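Local coordinates for protein transcriptional regulator KdgR (Pseudomonas aeruginosa, PDB 5Y6I) that probably binds DNA and regulates transcription as a dimeric member of the IclR family, at residues 23-28 with 50-55; 86-91 with 217-222. All coordinates share one frame; numbering follows the deposited sequence.

Contact 1 of 2, residues 23-28 with 50-55; sequences TDILKA and SKVHRY
The backbone N of Tyr55, the residue against which Ile25 packs, donates to Lys51 O at 3.1 Å; the same oxygen also lies in the plane of the Tyr55 ring, at its edge. Across the interface the meeting is wholly apolar. Ile25 supplies it with one methyl: CG1 stands beside its own backbone N, and an extended second torsion (chi2 176°) carries CD1 straight toward helix 49-61. There CD1 reaches Tyr55 CB at 3.5 Å and comes obliquely to the root of the ring, with Tyr55 CG at 4.1 Å. The two side chains cross at about a right angle, the phenol end of the tyrosine running off from the contact. Val52 is met more loosely: Ile25 CD1 lies 4.2 Å from Val52 CA and 4.4 Å from Val52 CG1. Met47 touches both Ile25 and Val52, while Val52 also packs on Leu38 and Ala42 of helix 38-45, which places the contact in the core of the helix-turn-helix domain. At the dimer side, Thr23 OG1 and Asp24 OD1 hydrogen-bond to Ser62 OG of the second subunit. Between these segments the hold is apolar burial, chiefly of one methyl, with no directional bond to fix its rotation.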
ATOM      1  N   THR A  23     -11.279  16.026 -11.512  1.00 72.37           N
ATOM      2  CA  THR A  23     -10.268  15.251 -10.812  1.00 68.97           C
ATOM      3  C   THR A  23      -8.917  15.944 -10.817  1.00 67.10           C
ATOM      4  O   THR A  23      -8.099  15.670  -9.931  1.00 71.42           O
ATOM      5  CB  THR A  23     -10.152  13.844 -11.393  1.00 72.55           C
ATOM      6  OG1 THR A  23      -9.964  13.911 -12.813  1.00 74.18           O
ATOM      7  CG2 THR A  23     -11.402  13.033 -11.044  1.00 74.24           C
ATOM      8  N   ASP A  24      -8.673  16.854 -11.762  1.00 61.70           N
ATOM      9  CA  ASP A  24      -7.507  17.717 -11.616  1.00 66.52           C
ATOM     10  C   ASP A  24      -7.581  18.512 -10.317  1.00 70.94           C
ATOM     11  O   ASP A  24      -6.553  18.766  -9.679  1.00 76.32           O
ATOM     12  CB  ASP A  24      -7.371  18.654 -12.815  1.00 70.77           C
ATOM     13  CG  ASP A  24      -6.934  17.929 -14.102  1.00 81.55           C
ATOM     14  OD1 ASP A  24      -6.353  16.814 -14.036  1.00 78.79           O
ATOM     15  OD2 ASP A  24      -7.163  18.503 -15.195  1.00 89.80           O
ATOM     16  N   ILE A  25      -8.784  18.888  -9.889  1.00 69.71           N
ATOM     17  CA  ILE A  25      -8.928  19.554  -8.604  1.00 72.27           C
ATOM     18  C   ILE A  25      -8.744  18.558  -7.464  1.00 73.20           C
ATOM     19  O   ILE A  25      -8.070  18.849  -6.468  1.00 71.63           O
ATOM     20  CB  ILE A  25     -10.286  20.269  -8.524  1.00 72.68           C
ATOM     21  CG1 ILE A  25     -10.301  21.450  -9.490  1.00 81.56           C
ATOM     22  CG2 ILE A  25     -10.558  20.735  -7.101  1.00 68.61           C
ATOM     23  CD1 ILE A  25     -11.643  22.159  -9.555  1.00 87.89           C
ATOM     24  N   LEU A  26      -9.341  17.369  -7.592  1.00 66.98           N
ATOM     25  CA  LEU A  26      -9.181  16.362  -6.555  1.00 65.03           C
ATOM     26  C   LEU A  26      -7.715  16.015  -6.372  1.00 68.02           C
ATOM     27  O   LEU A  26      -7.247  15.803  -5.245  1.00 68.23           O
ATOM     28  CB  LEU A  26      -9.998  15.127  -6.911  1.00 69.05           C
ATOM     29  CG  LEU A  26      -9.974  13.894  -6.013  1.00 72.34           C
ATOM     30  CD1 LEU A  26     -10.598  14.171  -4.646  1.00 75.45           C
ATOM     31  CD2 LEU A  26     -10.706  12.750  -6.714  1.00 70.36           C
ATOM     32  N   LYS A  27      -6.967  15.996  -7.469  1.00 64.56           N
ATOM     33  CA  LYS A  27      -5.557  15.658  -7.390  1.00 61.00           C
ATOM     34  C   LYS A  27      -4.783  16.734  -6.645  1.00 61.24           C
ATOM     35  O   LYS A  27      -3.819  16.436  -5.930  1.00 70.63           O
ATOM     36  CB  LYS A  27      -4.992  15.455  -8.802  1.00 66.40           C
ATOM     37  CG  LYS A  27      -3.492  15.240  -8.855  1.00 71.94           C
ATOM     38  CD  LYS A  27      -2.910  15.542 -10.228  1.00 84.20           C
ATOM     39  CE  LYS A  27      -3.305  14.485 -11.249  1.00 89.44           C
ATOM     40  NZ  LYS A  27      -2.535  14.600 -12.525  1.00 92.80           N
ATOM     41  N   ALA A  28      -5.171  17.986  -6.800  1.00 55.80           N
ATOM     42  CA  ALA A  28      -4.439  19.028  -6.093  1.00 61.72           C
ATOM     43  C   ALA A  28      -4.889  19.192  -4.650  1.00 67.33           C
ATOM     44  O   ALA A  28      -4.115  19.691  -3.828  1.00 72.06           O
ATOM     45  CB  ALA A  28      -4.589  20.358  -6.803  1.00 56.42           C
ATOM     46  N   SER A  50     -12.965  31.281  -8.823  1.00 68.85           N
ATOM     47  CA  SER A  50     -14.405  31.081  -8.954  1.00 71.46           C
ATOM     48  C   SER A  50     -14.730  29.717  -9.556  1.00 70.84           C
ATOM     49  O   SER A  50     -15.595  28.993  -9.044  1.00 64.39           O
ATOM     50  CB  SER A  50     -15.027  32.221  -9.769  1.00 77.81           C
ATOM     51  OG  SER A  50     -14.224  32.600 -10.881  1.00 83.91           O
ATOM     52  N   LYS A  51     -14.034  29.325 -10.627  1.00 78.93           N
ATOM     53  CA  LYS A  51     -14.265  27.989 -11.168  1.00 83.49           C
ATOM     54  C   LYS A  51     -13.894  26.906 -10.158  1.00 76.32           C
ATOM     55  O   LYS A  51     -14.576  25.879 -10.077  1.00 79.93           O
ATOM     56  CB  LYS A  51     -13.500  27.803 -12.487  1.00 93.62           C
ATOM     57  CG  LYS A  51     -13.253  26.362 -12.894  1.00101.02           C
ATOM     58  CD  LYS A  51     -12.786  26.242 -14.358  1.00107.58           C
ATOM     59  CE  LYS A  51     -11.263  26.292 -14.476  1.00108.40           C
ATOM     60  NZ  LYS A  51     -10.710  26.476 -15.857  1.00109.79           N
ATOM     61  N   VAL A  52     -12.846  27.117  -9.357  1.00 70.21           N
ATOM     62  CA  VAL A  52     -12.504  26.102  -8.357  1.00 70.09           C
ATOM     63  C   VAL A  52     -13.634  25.975  -7.350  1.00 64.84           C
ATOM     64  O   VAL A  52     -14.110  24.869  -7.057  1.00 59.16           O
ATOM     65  CB  VAL A  52     -11.153  26.409  -7.675  1.00 63.10           C
ATOM     66  CG1 VAL A  52     -10.826  25.357  -6.592  1.00 54.81           C
ATOM     67  CG2 VAL A  52     -10.044  26.436  -8.705  1.00 65.55           C
ATOM     68  N   HIS A  53     -14.109  27.110  -6.830  1.00 68.95           N
ATOM     69  CA  HIS A  53     -15.223  27.058  -5.887  1.00 71.54           C
ATOM     70  C   HIS A  53     -16.427  26.330  -6.472  1.00 77.32           C
ATOM     71  O   HIS A  53     -17.094  25.576  -5.758  1.00 83.02           O
ATOM     72  CB  HIS A  53     -15.636  28.459  -5.434  1.00 70.09           C
ATOM     73  CG  HIS A  53     -16.921  28.461  -4.672  1.00 71.63           C
ATOM     74  ND1 HIS A  53     -16.976  28.245  -3.313  1.00 75.48           N
ATOM     75  CD2 HIS A  53     -18.202  28.575  -5.089  1.00 77.48           C
ATOM     76  CE1 HIS A  53     -18.237  28.252  -2.922  1.00 81.86           C
ATOM     77  NE2 HIS A  53     -19.000  28.452  -3.980  1.00 86.71           N
ATOM     78  N   ARG A  54     -16.711  26.522  -7.763  1.00 83.48           N
ATOM     79  CA  ARG A  54     -17.864  25.866  -8.371  1.00 85.40           C
ATOM     80  C   ARG A  54     -17.695  24.356  -8.367  1.00 79.02           C
ATOM     81  O   ARG A  54     -18.601  23.623  -7.946  1.00 76.27           O
ATOM     82  CB  ARG A  54     -18.089  26.381  -9.796  1.00 91.08           C
ATOM     83  CG  ARG A  54     -19.557  26.359 -10.193  1.00 96.83           C
ATOM     84  CD  ARG A  54     -19.843  27.197 -11.424  1.00102.68           C
ATOM     85  NE  ARG A  54     -19.066  28.434 -11.476  1.00103.66           N
ATOM     86  CZ  ARG A  54     -18.297  28.770 -12.509  1.00103.26           C
ATOM     87  NH1 ARG A  54     -18.218  27.949 -13.553  1.00104.16           N
ATOM     88  NH2 ARG A  54     -17.614  29.914 -12.502  1.00 98.59           N
ATOM     89  N   TYR A  55     -16.528  23.872  -8.815  1.00 77.59           N
ATOM     90  CA  TYR A  55     -16.296  22.429  -8.871  1.00 76.89           C
ATOM     91  C   TYR A  55     -16.065  21.840  -7.489  1.00 68.97           C
ATOM     92  O   TYR A  55     -16.376  20.665  -7.268  1.00 67.71           O
ATOM     93  CB  TYR A  55     -15.113  22.100  -9.784  1.00 79.75           C
ATOM     94  CG  TYR A  55     -15.417  22.212 -11.260  1.00 89.60           C
ATOM     95  CD1 TYR A  55     -15.260  23.419 -11.927  1.00 92.32           C
ATOM     96  CD2 TYR A  55     -15.861  21.110 -11.984  1.00 92.92           C
ATOM     97  CE1 TYR A  55     -15.540  23.532 -13.267  1.00 98.39           C
ATOM     98  CE2 TYR A  55     -16.153  21.215 -13.326  1.00 97.15           C
ATOM     99  CZ  TYR A  55     -15.985  22.431 -13.965  1.00101.16           C
ATOM    100  OH  TYR A  55     -16.259  22.555 -15.311  1.00106.22           O
TER

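Contact 2 of 2, residues 86-91 with 217-222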
ATOM      1  N   ALA A  86      -9.087   1.237  -2.505  1.00 50.80           N
ATOM      2  CA  ALA A  86      -9.257   0.246  -3.556  1.00 51.48           C
ATOM      3  C   ALA A  86      -7.994   0.160  -4.397  1.00 58.75           C
ATOM      4  O   ALA A  86      -7.520  -0.940  -4.712  1.00 57.29           O
ATOM      5  CB  ALA A  86     -10.457   0.599  -4.438  1.00 57.33           C
ATOM      6  N   ALA A  87      -7.417   1.319  -4.730  1.00 51.72           N
ATOM      7  CA  ALA A  87      -6.150   1.362  -5.444  1.00 61.39           C
ATOM      8  C   ALA A  87      -5.071   0.617  -4.679  1.00 65.74           C
ATOM      9  O   ALA A  87      -4.430  -0.291  -5.211  1.00 66.87           O
ATOM     10  CB  ALA A  87      -5.731   2.818  -5.677  1.00 66.77           C
ATOM     11  N   LEU A  88      -4.870   0.987  -3.412  1.00 68.31           N
ATOM     12  CA  LEU A  88      -3.805   0.387  -2.610  1.00 61.90           C
ATOM     13  C   LEU A  88      -4.011  -1.118  -2.428  1.00 55.80           C
ATOM     14  O   LEU A  88      -3.042  -1.878  -2.341  1.00 60.72           O
ATOM     15  CB  LEU A  88      -3.721   1.103  -1.258  1.00 57.98           C
ATOM     16  CG  LEU A  88      -3.317   2.583  -1.332  1.00 59.40           C
ATOM     17  CD1 LEU A  88      -3.833   3.325  -0.135  1.00 66.10           C
ATOM     18  CD2 LEU A  88      -1.806   2.739  -1.395  1.00 61.51           C
ATOM     19  N   ASP A  89      -5.264  -1.568  -2.353  1.00 53.47           N
ATOM     20  CA  ASP A  89      -5.519  -3.004  -2.358  1.00 54.42           C
ATOM     21  C   ASP A  89      -5.202  -3.635  -3.708  1.00 63.28           C
ATOM     22  O   ASP A  89      -5.154  -4.864  -3.808  1.00 63.56           O
ATOM     23  CB  ASP A  89      -6.986  -3.284  -2.003  1.00 51.51           C
ATOM     24  CG  ASP A  89      -7.274  -4.765  -1.847  1.00 55.69           C
ATOM     25  OD1 ASP A  89      -6.352  -5.476  -1.406  1.00 60.17           O
ATOM     26  OD2 ASP A  89      -8.399  -5.231  -2.163  1.00 54.23           O
ATOM     27  N   SER A  90      -5.004  -2.835  -4.751  1.00 64.55           N
ATOM     28  CA  SER A  90      -4.774  -3.378  -6.079  1.00 66.70           C
ATOM     29  C   SER A  90      -3.311  -3.365  -6.502  1.00 67.71           C
ATOM     30  O   SER A  90      -2.988  -3.959  -7.534  1.00 75.17           O
ATOM     31  CB  SER A  90      -5.601  -2.613  -7.110  1.00 71.29           C
ATOM     32  OG  SER A  90      -6.980  -2.810  -6.900  1.00 77.74           O
ATOM     33  N   MET A  91      -2.427  -2.709  -5.751  1.00 65.27           N
ATOM     34  CA  MET A  91      -1.013  -2.692  -6.103  1.00 71.75           C
ATOM     35  C   MET A  91      -0.500  -4.112  -6.324  1.00 72.91           C
ATOM     36  O   MET A  91      -0.882  -5.045  -5.613  1.00 68.19           O
ATOM     37  CB  MET A  91      -0.203  -2.011  -5.003  1.00 74.69           C
ATOM     38  CG  MET A  91      -0.260  -0.508  -4.973  1.00 72.78           C
ATOM     39  SD  MET A  91       0.895   0.159  -3.750  1.00 87.89           S
ATOM     40  CE  MET A  91       0.196  -0.476  -2.237  1.00 83.81           C
ATOM     41  N   PHE A 217       9.818   0.131  -5.047  1.00 66.38           N
ATOM     42  CA  PHE A 217       9.046   0.534  -3.877  1.00 60.29           C
ATOM     43  C   PHE A 217       7.561   0.621  -4.199  1.00 66.72           C
ATOM     44  O   PHE A 217       7.174   0.917  -5.333  1.00 74.13           O
ATOM     45  CB  PHE A 217       9.512   1.897  -3.367  1.00 53.77           C
ATOM     46  CG  PHE A 217      10.967   1.949  -3.029  1.00 64.06           C
ATOM     47  CD1 PHE A 217      11.430   1.436  -1.823  1.00 65.97           C
ATOM     48  CD2 PHE A 217      11.880   2.498  -3.911  1.00 66.42           C
ATOM     49  CE1 PHE A 217      12.792   1.477  -1.507  1.00 66.54           C
ATOM     50  CE2 PHE A 217      13.239   2.541  -3.602  1.00 63.22           C
ATOM     51  CZ  PHE A 217      13.692   2.036  -2.403  1.00 64.64           C
ATOM     52  N   ASP A 218       6.721   0.406  -3.182  1.00 59.62           N
ATOM     53  CA  ASP A 218       5.296   0.602  -3.381  1.00 55.49           C
ATOM     54  C   ASP A 218       4.911   2.005  -2.941  1.00 58.36           C
ATOM     55  O   ASP A 218       5.745   2.810  -2.504  1.00 50.42           O
ATOM     56  CB  ASP A 218       4.469  -0.485  -2.673  1.00 58.68           C
ATOM     57  CG  ASP A 218       4.610  -0.476  -1.152  1.00 63.04           C
ATOM     58  OD1 ASP A 218       5.305   0.417  -0.594  1.00 61.36           O
ATOM     59  OD2 ASP A 218       4.011  -1.387  -0.505  1.00 57.57           O
ATOM     60  N   ALA A 219       3.615   2.304  -3.098  1.00 59.82           N
ATOM     61  CA  ALA A 219       3.071   3.593  -2.689  1.00 56.45           C
ATOM     62  C   ALA A 219       3.546   3.997  -1.303  1.00 61.31           C
ATOM     63  O   ALA A 219       3.847   5.173  -1.062  1.00 68.20           O
ATOM     64  CB  ALA A 219       1.543   3.537  -2.722  1.00 60.05           C
ATOM     65  N   ARG A 220       3.614   3.047  -0.369  1.00 63.61           N
ATOM     66  CA  ARG A 220       3.939   3.393   1.009  1.00 62.78           C
ATOM     67  C   ARG A 220       5.436   3.374   1.277  1.00 62.15           C
ATOM     68  O   ARG A 220       5.850   3.575   2.421  1.00 68.47           O
ATOM     69  CB  ARG A 220       3.198   2.466   1.978  1.00 69.29           C
ATOM     70  CG  ARG A 220       1.777   2.139   1.518  1.00 73.17           C
ATOM     71  CD  ARG A 220       0.974   1.561   2.639  1.00 67.11           C
ATOM     72  NE  ARG A 220       1.184   2.397   3.793  1.00 73.59           N
ATOM     73  CZ  ARG A 220       0.223   3.049   4.436  1.00 78.48           C
ATOM     74  NH1 ARG A 220      -1.049   2.923   4.070  1.00 71.90           N
ATOM     75  NH2 ARG A 220       0.541   3.803   5.472  1.00 85.60           N
ATOM     76  N   GLY A 221       6.248   3.171   0.246  1.00 63.63           N
ATOM     77  CA  GLY A 221       7.687   3.151   0.360  1.00 66.25           C
ATOM     78  C   GLY A 221       8.283   1.808   0.708  1.00 69.41           C
ATOM     79  O   GLY A 221       9.501   1.728   0.945  1.00 71.43           O
ATOM     80  N   ARG A 222       7.475   0.750   0.769  1.00 66.58           N
ATOM     81  CA  ARG A 222       7.967  -0.545   1.204  1.00 63.55           C
ATOM     82  C   ARG A 222       8.640  -1.221   0.028  1.00 63.79           C
ATOM     83  O   ARG A 222       8.240  -1.036  -1.121  1.00 65.09           O
ATOM     84  CB  ARG A 222       6.818  -1.404   1.754  1.00 66.87           C
ATOM     85  CG  ARG A 222       5.833  -0.635   2.664  1.00 72.98           C
ATOM     86  CD  ARG A 222       4.734  -1.521   3.286  1.00 75.94           C
ATOM     87  NE  ARG A 222       3.731  -1.944   2.314  1.00 78.21           N
ATOM     88  CZ  ARG A 222       2.453  -2.159   2.599  1.00 79.85           C
ATOM     89  NH1 ARG A 222       2.013  -1.975   3.828  1.00 81.25           N
ATOM     90  NH2 ARG A 222       1.609  -2.535   1.646  1.00 81.33           N
TER
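Met91 and Leu88 come at Ala219 with different atoms, and the alanine methyl meets both. Leu88 points CD2 at Ala219 CB, 3.7 Å away. In Met91, CG stands beside the backbone N and chi2 is extended (-173°), which carries SD to the turn; the bend at chi3 then turns CE aside. The sulfur lies 3.6 Å from Ala219 CB and 3.8 Å from Asp218 CB. It also accepts a weak hydrogen bond from Ala219 N, at 3.5 Å. Ala219 sits in a type I turn from Asp218 to Gly221, which connects strands 209-217 and 223-232 as a beta hairpin. The carboxylate of Asp218 turns back over this loop. Its OD1 receives Arg222 N at 2.6 Å on the syn side, though 34° out of the carboxylate plane, and more weakly Arg220 N. Its OD2 offers a syn lone pair to Arg222 NE at 2.9 Å in a salt bridge. Arg220 CD lies over one face of the Arg222 guanidinium, displaced toward the rim. From the second subunit, Glu128 pairs with Arg222 NH1 and Leu81 packs on Leu88. A hairpin loop tied by its own aspartate thus presents a methyl and an N-H to the end of helix 78-88 and the residues after it, so that the effector-domain sheet meets the linker region through apolar packing, supplemented by a single weak bond to sulfur.

In the fold
The contacts follow one another along the chain, contact 1 closing before contact 2 opens, and lie in different family regions. Their centres are 25 Å apart and their nearest atoms about 11 Å, without touching. Contact 1 joins helices 18-31 and 49-61 in the N-terminal helix-turn-helix domain; contact 2 sets the end of helix 78-88 against the hairpin between the central strand 223-232 and strand 209-217 of the five-stranded sheet. Helix 78-88 bridges the two regions. Both contacts adjoin the second subunit, consistent with packing and dimerisation sharing these surfaces, and with an IclR-type regulator in which the C-terminal domain is coupled to the probable DNA-binding domain.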